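Side-chain contacts in nicotinamide-nucleotide adenylyltransferase NadR family / Ribosylnicotinamide kinase (Lactococcus lactis subsp. cremoris, PDB 6GYE), which binds nicotinamide riboside and, as a NadR-family ribosylnicotinamide kinase and nicotinamide-nucleotide adenylyltransferase, probably phosphorylates it on the way to NAD+: residues M235-Y240 with E282-K287; D261-R266 with E325-Q330; K270-K275 with E317-E322. All blocks are in the same frame, centred on the assembly; numbering follows the deposited sequence.

All three contacts lie in the P-loop NTPase (AAA) part of the chain, on one side of its centre. Along the sequence the segments run 235-240, 261-266, 270-275, 282-287, 317-322, 325-330, and contact 3 falls wholly between the two segments of contact 2. Contacts 2 and 3 both join helix 262-272 to helix 320-333, with centres about 11 Å apart. Contact 1 pairs helices 229-247 and 275-290; its centre is about 12 Å from that of contact 2, where packing and a salt bridge connect them, and about 18 Å from that of contact 3. Together they join these four helices, with nicotinamide riboside bound at the contact 1 end.

Contact 1: residues M235-Y240 with E282-K287; sequences MITGQY and EPLFRK. With NNR (Nicotinamide riboside), chain I.
The end of Ile236 sits over one face of the Phe285 ring, shifted toward the rim: its CD1 methyl is 3.6 Å from the centroid of that ring and 22° off the normal, a CH-pi contact in which the two side chains cross at about a right angle. Because of the shift, the nearest pair is Ile236 CD1 to Phe285 CE1 at 3.4 Å. With CG1 set beside its backbone N (chi1 -65°), Ile236 sends this longer branch to the ring and presents CG2 to a second partner. That partner is Leu284, met tip to tip, with Ile236 CG2 3.9 Å from Leu284 CG. Thr237 adds a looser touch at the margin, its CG2 lying 4.3 Å from Leu284 CD2. The interface is wholly apolar, and no hydrogen bond crosses it.

One turn on from Ile236, Tyr240 carries the same helix into the nicotinamide riboside pocket. Its OH donates a 2.6 Å hydrogen bond to the ribose ring oxygen O4R of the ligand.

The two short helical segments run nearly parallel, 15° apart, with axes 10.6 Å from each other. Helix 262-272 packs against the same pair: its Thr265 touches Ile236, while Arg266 and Ala269 meet Phe285. Facing elsewhere on helix 229-247, Met235 packs on helix 212-220.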
loop_
_atom_site.group_PDB
_atom_site.type_symbol
_atom_site.label_atom_id
_atom_site.label_comp_id
_atom_site.label_asym_id
_atom_site.label_seq_id
_atom_site.Cartn_x
_atom_site.Cartn_y
_atom_site.Cartn_z
ATOM N N MET A 235 -18.126 14.835 3.056
ATOM C CA MET A 235 -18.315 13.464 2.596
ATOM C C MET A 235 -17.136 12.974 1.765
ATOM O O MET A 235 -16.815 11.783 1.797
ATOM C CB MET A 235 -19.623 13.346 1.816
ATOM C CG MET A 235 -20.821 13.324 2.738
ATOM S SD MET A 235 -22.424 13.238 1.946
ATOM C CE MET A 235 -22.121 14.249 0.529
ATOM N N ILE A 236 -16.458 13.863 1.041
ATOM C CA ILE A 236 -15.279 13.431 0.298
ATOM C C ILE A 236 -14.209 12.925 1.258
ATOM O O ILE A 236 -13.773 11.770 1.177
ATOM C CB ILE A 236 -14.749 14.564 -0.597
ATOM C CG1 ILE A 236 -15.774 14.891 -1.682
ATOM C CG2 ILE A 236 -13.417 14.170 -1.220
ATOM C CD1 ILE A 236 -15.610 16.248 -2.290
ATOM N N THR A 237 -13.798 13.765 2.213
ATOM C CA THR A 237 -12.730 13.330 3.109
ATOM C C THR A 237 -13.207 12.227 4.049
ATOM O O THR A 237 -12.425 11.334 4.406
ATOM C CB THR A 237 -12.173 14.518 3.894
ATOM O OG1 THR A 237 -13.148 14.953 4.816
ATOM C CG2 THR A 237 -11.884 15.673 2.961
ATOM N N GLY A 238 -14.490 12.246 4.420
ATOM C CA GLY A 238 -15.016 11.225 5.311
ATOM C C GLY A 238 -15.004 9.831 4.701
ATOM O O GLY A 238 -14.612 8.858 5.355
ATOM N N GLN A 239 -15.492 9.701 3.463
ATOM C CA GLN A 239 -15.439 8.400 2.804
ATOM C C GLN A 239 -13.988 7.968 2.565
ATOM O O GLN A 239 -13.644 6.792 2.736
ATOM C CB GLN A 239 -16.201 8.429 1.480
ATOM C CG GLN A 239 -16.360 7.048 0.845
ATOM C CD GLN A 239 -17.318 6.162 1.620
ATOM O OE1 GLN A 239 -18.499 6.471 1.730
ATOM N NE2 GLN A 239 -16.810 5.074 2.184
ATOM N N TYR A 240 -13.117 8.913 2.199
ATOM C CA TYR A 240 -11.718 8.577 1.959
ATOM C C TYR A 240 -11.041 8.035 3.218
ATOM O O TYR A 240 -10.306 7.043 3.158
ATOM C CB TYR A 240 -10.962 9.794 1.434
ATOM C CG TYR A 240 -9.514 9.459 1.201
ATOM C CD1 TYR A 240 -9.106 8.837 0.013
ATOM C CD2 TYR A 240 -8.558 9.724 2.170
ATOM C CE1 TYR A 240 -7.776 8.507 -0.196
ATOM C CE2 TYR A 240 -7.231 9.399 1.969
ATOM C CZ TYR A 240 -6.847 8.796 0.794
ATOM O OH TYR A 240 -5.526 8.488 0.620
ATOM N N GLU A 282 -13.974 20.925 -7.167
ATOM C CA GLU A 282 -13.192 20.149 -8.129
ATOM C C GLU A 282 -11.765 19.868 -7.675
ATOM O O GLU A 282 -11.319 18.719 -7.818
ATOM C CB GLU A 282 -13.209 20.861 -9.491
ATOM C CG GLU A 282 -14.293 20.386 -10.450
ATOM C CD GLU A 282 -14.083 18.950 -10.925
ATOM O OE1 GLU A 282 -14.251 18.009 -10.113
ATOM O OE2 GLU A 282 -13.742 18.767 -12.118
ATOM N N PRO A 283 -10.994 20.833 -7.151
ATOM C CA PRO A 283 -9.639 20.485 -6.685
ATOM C C PRO A 283 -9.620 19.387 -5.637
ATOM O O PRO A 283 -8.795 18.473 -5.727
ATOM C CB PRO A 283 -9.110 21.816 -6.136
ATOM C CG PRO A 283 -9.867 22.851 -6.894
ATOM C CD PRO A 283 -11.244 22.284 -7.047
ATOM N N LEU A 284 -10.512 19.437 -4.649
ATOM C CA LEU A 284 -10.544 18.379 -3.644
ATOM C C LEU A 284 -10.969 17.042 -4.257
ATOM O O LEU A 284 -10.457 15.984 -3.864
ATOM C CB LEU A 284 -11.464 18.774 -2.490
ATOM C CG LEU A 284 -11.682 17.711 -1.409
ATOM C CD1 LEU A 284 -10.378 17.308 -0.719
ATOM C CD2 LEU A 284 -12.715 18.169 -0.400
ATOM N N PHE A 285 -11.900 17.059 -5.215
ATOM C CA PHE A 285 -12.245 15.820 -5.912
ATOM C C PHE A 285 -11.022 15.229 -6.599
ATOM O O PHE A 285 -10.714 14.046 -6.426
ATOM C CB PHE A 285 -13.350 16.057 -6.947
ATOM C CG PHE A 285 -14.744 16.014 -6.390
ATOM C CD1 PHE A 285 -15.216 14.884 -5.744
ATOM C CD2 PHE A 285 -15.593 17.099 -6.543
ATOM C CE1 PHE A 285 -16.502 14.842 -5.239
ATOM C CE2 PHE A 285 -16.876 17.063 -6.050
ATOM C CZ PHE A 285 -17.335 15.936 -5.392
ATOM N N ARG A 286 -10.318 16.054 -7.390
ATOM C CA ARG A 286 -9.186 15.576 -8.178
ATOM C C ARG A 286 -8.087 15.027 -7.279
ATOM O O ARG A 286 -7.571 13.927 -7.509
ATOM C CB ARG A 286 -8.642 16.702 -9.070
ATOM C CG ARG A 286 -9.636 17.248 -10.096
ATOM C CD ARG A 286 -8.953 17.996 -11.248
ATOM N NE ARG A 286 -8.086 19.081 -10.792
ATOM C CZ ARG A 286 -8.503 20.318 -10.552
ATOM N NH1 ARG A 286 -9.779 20.632 -10.725
ATOM N NH2 ARG A 286 -7.644 21.235 -10.132
ATOM N N LYS A 287 -7.705 15.791 -6.256
ATOM C CA LYS A 287 -6.747 15.297 -5.271
ATOM C C LYS A 287 -7.177 13.938 -4.710
ATOM O O LYS A 287 -6.421 12.961 -4.759
ATOM C CB LYS A 287 -6.605 16.338 -4.154
ATOM C CG LYS A 287 -5.331 16.306 -3.328
ATOM C CD LYS A 287 -5.429 15.312 -2.182
ATOM C CE LYS A 287 -4.090 15.135 -1.464
ATOM N NZ LYS A 287 -4.145 14.120 -0.357
HETATM O O2R NNR I . -4.853 5.042 3.090
HETATM C C2R NNR I . -4.392 4.727 1.770
HETATM C C3R NNR I . -2.951 5.157 1.529
HETATM O O3R NNR I . -2.365 5.796 2.671
HETATM C C4R NNR I . -2.989 6.128 0.360
HETATM C C5R NNR I . -2.145 5.626 -0.803
HETATM O O5R NNR I . -2.245 6.546 -1.896
HETATM O O4R NNR I . -4.350 6.265 -0.056
HETATM C C1R NNR I . -5.232 5.469 0.741
HETATM N N1 NNR I . -5.935 4.507 -0.109
HETATM C C2 NNR I . -7.201 4.749 -0.475
HETATM C C6 NNR I . -5.304 3.395 -0.510
HETATM C C5 NNR I . -5.948 2.464 -1.318
HETATM C C4 NNR I . -7.259 2.692 -1.711
HETATM C C3 NNR I . -7.890 3.852 -1.283
HETATM C C7 NNR I . -9.306 4.134 -1.686
HETATM O O7 NNR I . -9.990 4.872 -0.996
HETATM N N7 NNR I . -9.783 3.568 -2.794
#

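Contact 2: residues D261-R266 with E325-Q330; sequences DAIVTR and EELMRQ
Gln330 has the most surface buried here, and its amide reaches the end of segment 261-266 with both of its polar atoms. Gln330 OE1 accepts a weak bond from Arg266 NH1 (2.8 Å), lying at the guanidinium edge near its plane; the amide and guanidinium planes stand 78° apart. Gln330 NE2 makes a long, weak bond of 3.4 Å to Arg266 O. A firmer bond within its own helix helps hold the amide in this turn: Gln330 NE2 donates to Glu326 OE2 at 2.9 Å, close to the amide plane and on the anti lone pair of that oxygen. Cut back to an alanine, this position would probably cost Glu326 OE2 its amide donor and Arg266 NH1 its contact with OE1, opening a gap beside the arginine chain.

Arg266 is extended from CG to NE, with CG opposite the backbone N (chi1 -167°); its methylenes pass the amide oxygen and NH1 comes back to it, the chains crossing at an angle. The buried guanidinium is matched by salt bridges from NH2 to Glu282 and from NH1 to Glu333. Ile263 CG2 meets Leu327 CD1 at 3.9 Å, these side chains crossing at about a right angle.

Asp261 is the N-cap of helix 262-272, its OD1 accepting from Val264 N at 3.1 Å. The helical segments are steeply inclined, 129° between directions. In this P-loop NTPase fold, helix 275-290 packs on Ile263 through Ile289, and Leu327 rests on Met186 of inner strand 181-187.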
loop_
_atom_site.group_PDB
_atom_site.type_symbol
_atom_site.label_atom_id
_atom_site.label_comp_id
_atom_site.label_asym_id
_atom_site.label_seq_id
_atom_site.Cartn_x
_atom_site.Cartn_y
_atom_site.Cartn_z
ATOM N N ASP A 261 -16.984 5.759 -3.095
ATOM C CA ASP A 261 -15.717 6.483 -3.079
ATOM C C ASP A 261 -15.986 7.927 -3.520
ATOM O O ASP A 261 -17.145 8.344 -3.621
ATOM C CB ASP A 261 -14.719 5.799 -4.013
ATOM C CG ASP A 261 -15.018 6.101 -5.460
ATOM O OD1 ASP A 261 -16.218 6.203 -5.821
ATOM O OD2 ASP A 261 -14.059 6.294 -6.223
ATOM N N ALA A 262 -14.920 8.667 -3.861
ATOM C CA ALA A 262 -15.105 10.074 -4.220
ATOM C C ALA A 262 -15.782 10.238 -5.580
ATOM O O ALA A 262 -16.520 11.213 -5.786
ATOM C CB ALA A 262 -13.765 10.818 -4.188
ATOM N N ILE A 263 -15.572 9.299 -6.508
ATOM C CA ILE A 263 -16.262 9.382 -7.796
ATOM C C ILE A 263 -17.772 9.341 -7.593
ATOM O O ILE A 263 -18.521 10.115 -8.199
ATOM C CB ILE A 263 -15.785 8.263 -8.743
ATOM C CG1 ILE A 263 -14.336 8.510 -9.139
ATOM C CG2 ILE A 263 -16.674 8.188 -9.984
ATOM C CD1 ILE A 263 -13.831 7.599 -10.172
ATOM N N VAL A 264 -18.244 8.423 -6.748
ATOM C CA VAL A 264 -19.670 8.362 -6.439
ATOM C C VAL A 264 -20.150 9.699 -5.883
ATOM O O VAL A 264 -21.164 10.247 -6.333
ATOM C CB VAL A 264 -19.962 7.201 -5.471
ATOM C CG1 VAL A 264 -21.379 7.307 -4.905
ATOM C CG2 VAL A 264 -19.766 5.881 -6.190
ATOM N N THR A 265 -19.424 10.256 -4.909
ATOM C CA THR A 265 -19.813 11.563 -4.381
ATOM C C THR A 265 -19.754 12.630 -5.462
ATOM O O THR A 265 -20.580 13.547 -5.471
ATOM C CB THR A 265 -18.913 11.968 -3.218
ATOM O OG1 THR A 265 -18.950 10.950 -2.222
ATOM C CG2 THR A 265 -19.386 13.319 -2.572
ATOM N N ARG A 266 -18.801 12.509 -6.396
ATOM C CA ARG A 266 -18.685 13.488 -7.469
ATOM C C ARG A 266 -19.860 13.407 -8.431
ATOM O O ARG A 266 -20.226 14.411 -9.049
ATOM C CB ARG A 266 -17.360 13.301 -8.214
ATOM C CG ARG A 266 -17.002 14.457 -9.145
ATOM C CD ARG A 266 -15.632 14.254 -9.812
ATOM N NE ARG A 266 -15.277 15.353 -10.719
ATOM C CZ ARG A 266 -15.457 15.328 -12.035
ATOM N NH1 ARG A 266 -15.981 14.259 -12.608
ATOM N NH2 ARG A 266 -15.101 16.364 -12.782
ATOM N N GLU A 325 -25.938 7.118 -15.878
ATOM C CA GLU A 325 -25.289 7.701 -17.051
ATOM C C GLU A 325 -24.159 8.632 -16.645
ATOM O O GLU A 325 -23.097 8.638 -17.273
ATOM C CB GLU A 325 -26.296 8.454 -17.928
ATOM C CG GLU A 325 -27.449 7.618 -18.489
ATOM C CD GLU A 325 -27.003 6.349 -19.217
ATOM O OE1 GLU A 325 -25.883 6.315 -19.778
ATOM O OE2 GLU A 325 -27.782 5.371 -19.225
ATOM N N GLU A 326 -24.364 9.433 -15.601
ATOM C CA GLU A 326 -23.308 10.350 -15.199
ATOM C C GLU A 326 -22.131 9.588 -14.604
ATOM O O GLU A 326 -20.968 9.939 -14.845
ATOM C CB GLU A 326 -23.851 11.383 -14.213
ATOM C CG GLU A 326 -22.797 12.342 -13.681
ATOM C CD GLU A 326 -22.182 13.223 -14.763
ATOM O OE1 GLU A 326 -22.753 13.330 -15.877
ATOM O OE2 GLU A 326 -21.115 13.817 -14.495
ATOM N N LEU A 327 -22.418 8.527 -13.849
ATOM C CA LEU A 327 -21.351 7.705 -13.291
ATOM C C LEU A 327 -20.503 7.096 -14.400
ATOM O O LEU A 327 -19.267 7.155 -14.359
ATOM C CB LEU A 327 -21.936 6.608 -12.400
ATOM C CG LEU A 327 -20.959 5.541 -11.871
ATOM C CD1 LEU A 327 -19.895 6.120 -10.934
ATOM C CD2 LEU A 327 -21.696 4.413 -11.183
ATOM N N MET A 328 -21.156 6.521 -15.414
ATOM C CA MET A 328 -20.405 5.925 -16.513
ATOM C C MET A 328 -19.596 6.979 -17.262
ATOM O O MET A 328 -18.445 6.730 -17.636
ATOM C CB MET A 328 -21.344 5.172 -17.456
ATOM C CG MET A 328 -22.036 3.953 -16.824
ATOM S SD MET A 328 -20.973 2.780 -15.918
ATOM C CE MET A 328 -19.786 2.334 -17.186
ATOM N N ARG A 329 -20.172 8.162 -17.487
ATOM C CA ARG A 329 -19.395 9.257 -18.069
ATOM C C ARG A 329 -18.129 9.513 -17.259
ATOM O O ARG A 329 -17.032 9.639 -17.810
ATOM C CB ARG A 329 -20.204 10.552 -18.125
ATOM C CG ARG A 329 -20.864 10.887 -19.432
ATOM C CD ARG A 329 -21.504 12.269 -19.350
ATOM N NE ARG A 329 -22.591 12.372 -18.374
ATOM C CZ ARG A 329 -23.855 12.030 -18.609
ATOM N NH1 ARG A 329 -24.201 11.550 -19.802
ATOM N NH2 ARG A 329 -24.771 12.176 -17.649
ATOM N N GLN A 330 -18.271 9.609 -15.935
ATOM C CA GLN A 330 -17.126 9.964 -15.106
ATOM C C GLN A 330 -16.109 8.831 -15.041
ATOM O O GLN A 330 -14.901 9.081 -15.113
ATOM C CB GLN A 330 -17.594 10.382 -13.710
ATOM C CG GLN A 330 -18.438 11.673 -13.727
ATOM C CD GLN A 330 -18.463 12.384 -12.373
ATOM O OE1 GLN A 330 -17.558 12.213 -11.556
ATOM N NE2 GLN A 330 -19.502 13.187 -12.136
#

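Contact 3: residues K270-K275 with E317-E322; sequences KLYLPK and EESRHE
Van der Waals contact is made by Leu271 against Glu322 in this small surface contact, which buries 151 Å² in all. The leucine is directed toward helix 320-333: its CD1 lies 4.2 Å from the backbone carbon C of Glu322, while the other methyl, CD2, comes 4.3 Å from Glu322 OE1. These are loose distances, and the glutamate meets the leucine with its backbone and with one carboxylate oxygen.

The polar part belongs to Tyr272. Its hydroxyl approaches the turn ahead of the helix, with Tyr272 OH 3.7 Å from Ser319 OG and 4.0 Å from Glu318 O, both too long for a bond, so no hydrogen bond crosses between the segments. Ser319 occupies the N-cap position of helix 320-333 without making a capping bond; its backbone is in the left-handed helical region, and its side chain is turned back toward the carbonyl of Glu318 at a spacing so short that the modelled bond is doubtful.

In the fold, this is where the far end of helix 262-272 meets the beginning of helix 320-333. The two helices belong to successive connections of a parallel sheet of the P-loop NTPase type: the first follows strand 255-259, and the second lies between strands 296-300 and 340-342. Just beyond Ser319, Arg320 turns away to touch Ser188 and Thr191, in what is probably the Walker A loop.

Aromatic neighbours also pack on the tyrosine. Its ring meets that of Trp316 with planes about 15° apart, and Tyr232 of helix 229-247 also touches it. From within its own segment, Leu271 CB lies over one face of the Tyr272 ring, 3.8 Å from the plane.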
loop_
_atom_site.group_PDB
_atom_site.type_symbol
_atom_site.label_atom_id
_atom_site.label_comp_id
_atom_site.label_asym_id
_atom_site.label_seq_id
_atom_site.Cartn_x
_atom_site.Cartn_y
_atom_site.Cartn_z
ATOM N N LYS A 270 -22.207 16.650 -9.056
ATOM C CA LYS A 270 -22.445 17.155 -10.407
ATOM C C LYS A 270 -23.935 17.289 -10.682
ATOM O O LYS A 270 -24.370 18.258 -11.312
ATOM C CB LYS A 270 -21.775 16.243 -11.443
ATOM C CG LYS A 270 -21.844 16.749 -12.879
ATOM C CD LYS A 270 -21.083 18.069 -13.051
ATOM C CE LYS A 270 -20.833 18.412 -14.518
ATOM N NZ LYS A 270 -19.524 17.849 -15.015
ATOM N N LEU A 271 -24.734 16.344 -10.186
ATOM C CA LEU A 271 -26.165 16.347 -10.468
ATOM C C LEU A 271 -26.927 17.367 -9.645
ATOM O O LEU A 271 -27.933 17.899 -10.118
ATOM C CB LEU A 271 -26.767 14.969 -10.220
ATOM C CG LEU A 271 -26.377 13.909 -11.246
ATOM C CD1 LEU A 271 -27.105 12.615 -10.971
ATOM C CD2 LEU A 271 -26.731 14.435 -12.606
ATOM N N TYR A 272 -26.504 17.636 -8.412
ATOM C CA TYR A 272 -27.341 18.407 -7.505
ATOM C C TYR A 272 -26.744 19.725 -7.032
ATOM O O TYR A 272 -27.496 20.572 -6.545
ATOM C CB TYR A 272 -27.708 17.559 -6.275
ATOM C CG TYR A 272 -28.465 16.300 -6.646
ATOM C CD1 TYR A 272 -29.773 16.365 -7.111
ATOM C CD2 TYR A 272 -27.878 15.050 -6.532
ATOM C CE1 TYR A 272 -30.474 15.224 -7.454
ATOM C CE2 TYR A 272 -28.575 13.900 -6.875
ATOM C CZ TYR A 272 -29.870 13.995 -7.335
ATOM O OH TYR A 272 -30.568 12.860 -7.677
ATOM N N LEU A 273 -25.460 19.939 -7.166
ATOM C CA LEU A 273 -24.979 21.234 -6.711
ATOM C C LEU A 273 -25.062 22.257 -7.828
ATOM O O LEU A 273 -25.007 21.912 -9.013
ATOM C CB LEU A 273 -23.533 21.125 -6.232
ATOM C CG LEU A 273 -23.228 20.518 -4.864
ATOM C CD1 LEU A 273 -21.723 20.452 -4.661
ATOM C CD2 LEU A 273 -23.880 21.340 -3.749
ATOM N N PRO A 274 -25.166 23.539 -7.486
ATOM C CA PRO A 274 -24.978 24.578 -8.505
ATOM C C PRO A 274 -23.586 24.481 -9.112
ATOM O O PRO A 274 -22.640 24.014 -8.478
ATOM C CB PRO A 274 -25.165 25.888 -7.726
ATOM C CG PRO A 274 -25.956 25.521 -6.527
ATOM C CD PRO A 274 -25.514 24.110 -6.177
ATOM N N LYS A 275 -23.477 24.913 -10.369
ATOM C CA LYS A 275 -22.217 24.795 -11.099
ATOM C C LYS A 275 -21.063 25.412 -10.319
ATOM O O LYS A 275 -19.980 24.827 -10.222
ATOM C CB LYS A 275 -22.344 25.456 -12.475
ATOM C CG LYS A 275 -23.673 25.186 -13.189
ATOM C CD LYS A 275 -24.729 26.276 -12.911
ATOM C CE LYS A 275 -25.945 25.737 -12.145
ATOM N NZ LYS A 275 -26.889 26.837 -11.785
ATOM N N GLU A 317 -33.054 8.561 -4.442
ATOM C CA GLU A 317 -33.732 7.381 -4.975
ATOM C C GLU A 317 -34.187 7.587 -6.419
ATOM O O GLU A 317 -34.083 6.669 -7.240
ATOM C CB GLU A 317 -34.924 7.016 -4.090
ATOM C CG GLU A 317 -34.637 5.923 -3.070
ATOM C CD GLU A 317 -35.808 5.683 -2.133
ATOM O OE1 GLU A 317 -35.565 5.320 -0.966
ATOM O OE2 GLU A 317 -36.972 5.862 -2.562
ATOM N N GLU A 318 -34.709 8.769 -6.746
ATOM C CA GLU A 318 -35.283 9.020 -8.062
ATOM C C GLU A 318 -34.200 9.432 -9.062
ATOM O O GLU A 318 -33.133 9.928 -8.688
ATOM C CB GLU A 318 -36.380 10.090 -7.970
ATOM C CG GLU A 318 -37.155 10.371 -9.270
ATOM C CD GLU A 318 -37.813 9.135 -9.884
ATOM O OE1 GLU A 318 -37.994 8.116 -9.183
ATOM O OE2 GLU A 318 -38.154 9.188 -11.083
ATOM N N SER A 319 -34.489 9.201 -10.350
ATOM C CA SER A 319 -33.540 9.452 -11.438
ATOM C C SER A 319 -32.305 8.565 -11.282
ATOM O O SER A 319 -31.164 9.032 -11.265
ATOM C CB SER A 319 -33.158 10.931 -11.521
ATOM O OG SER A 319 -32.214 11.260 -10.516
ATOM N N ARG A 320 -32.553 7.267 -11.123
ATOM C CA ARG A 320 -31.457 6.311 -11.103
ATOM C C ARG A 320 -30.699 6.325 -12.421
ATOM O O ARG A 320 -29.465 6.335 -12.432
ATOM C CB ARG A 320 -31.991 4.913 -10.817
ATOM C CG ARG A 320 -32.863 4.821 -9.598
ATOM C CD ARG A 320 -32.095 4.271 -8.422
ATOM N NE ARG A 320 -32.965 3.511 -7.528
ATOM C CZ ARG A 320 -33.433 2.294 -7.795
ATOM N NH1 ARG A 320 -33.125 1.685 -8.939
ATOM N NH2 ARG A 320 -34.217 1.682 -6.915
ATOM N N HIS A 321 -31.423 6.331 -13.543
ATOM C CA HIS A 321 -30.758 6.318 -14.842
ATOM C C HIS A 321 -29.936 7.577 -15.056
ATOM O O HIS A 321 -28.883 7.526 -15.701
ATOM C CB HIS A 321 -31.789 6.139 -15.955
ATOM C CG HIS A 321 -32.503 4.825 -15.895
ATOM N ND1 HIS A 321 -33.495 4.560 -14.973
ATOM C CD2 HIS A 321 -32.348 3.691 -16.618
ATOM C CE1 HIS A 321 -33.932 3.325 -15.143
ATOM N NE2 HIS A 321 -33.254 2.776 -16.135
ATOM N N GLU A 322 -30.390 8.704 -14.508
ATOM C CA GLU A 322 -29.587 9.922 -14.510
ATOM C C GLU A 322 -28.261 9.701 -13.776
ATOM O O GLU A 322 -27.186 10.026 -14.296
ATOM C CB GLU A 322 -30.409 11.047 -13.872
ATOM C CG GLU A 322 -30.232 12.447 -14.446
ATOM C CD GLU A 322 -31.306 13.417 -13.939
ATOM O OE1 GLU A 322 -30.980 14.335 -13.152
ATOM O OE2 GLU A 322 -32.489 13.237 -14.300
#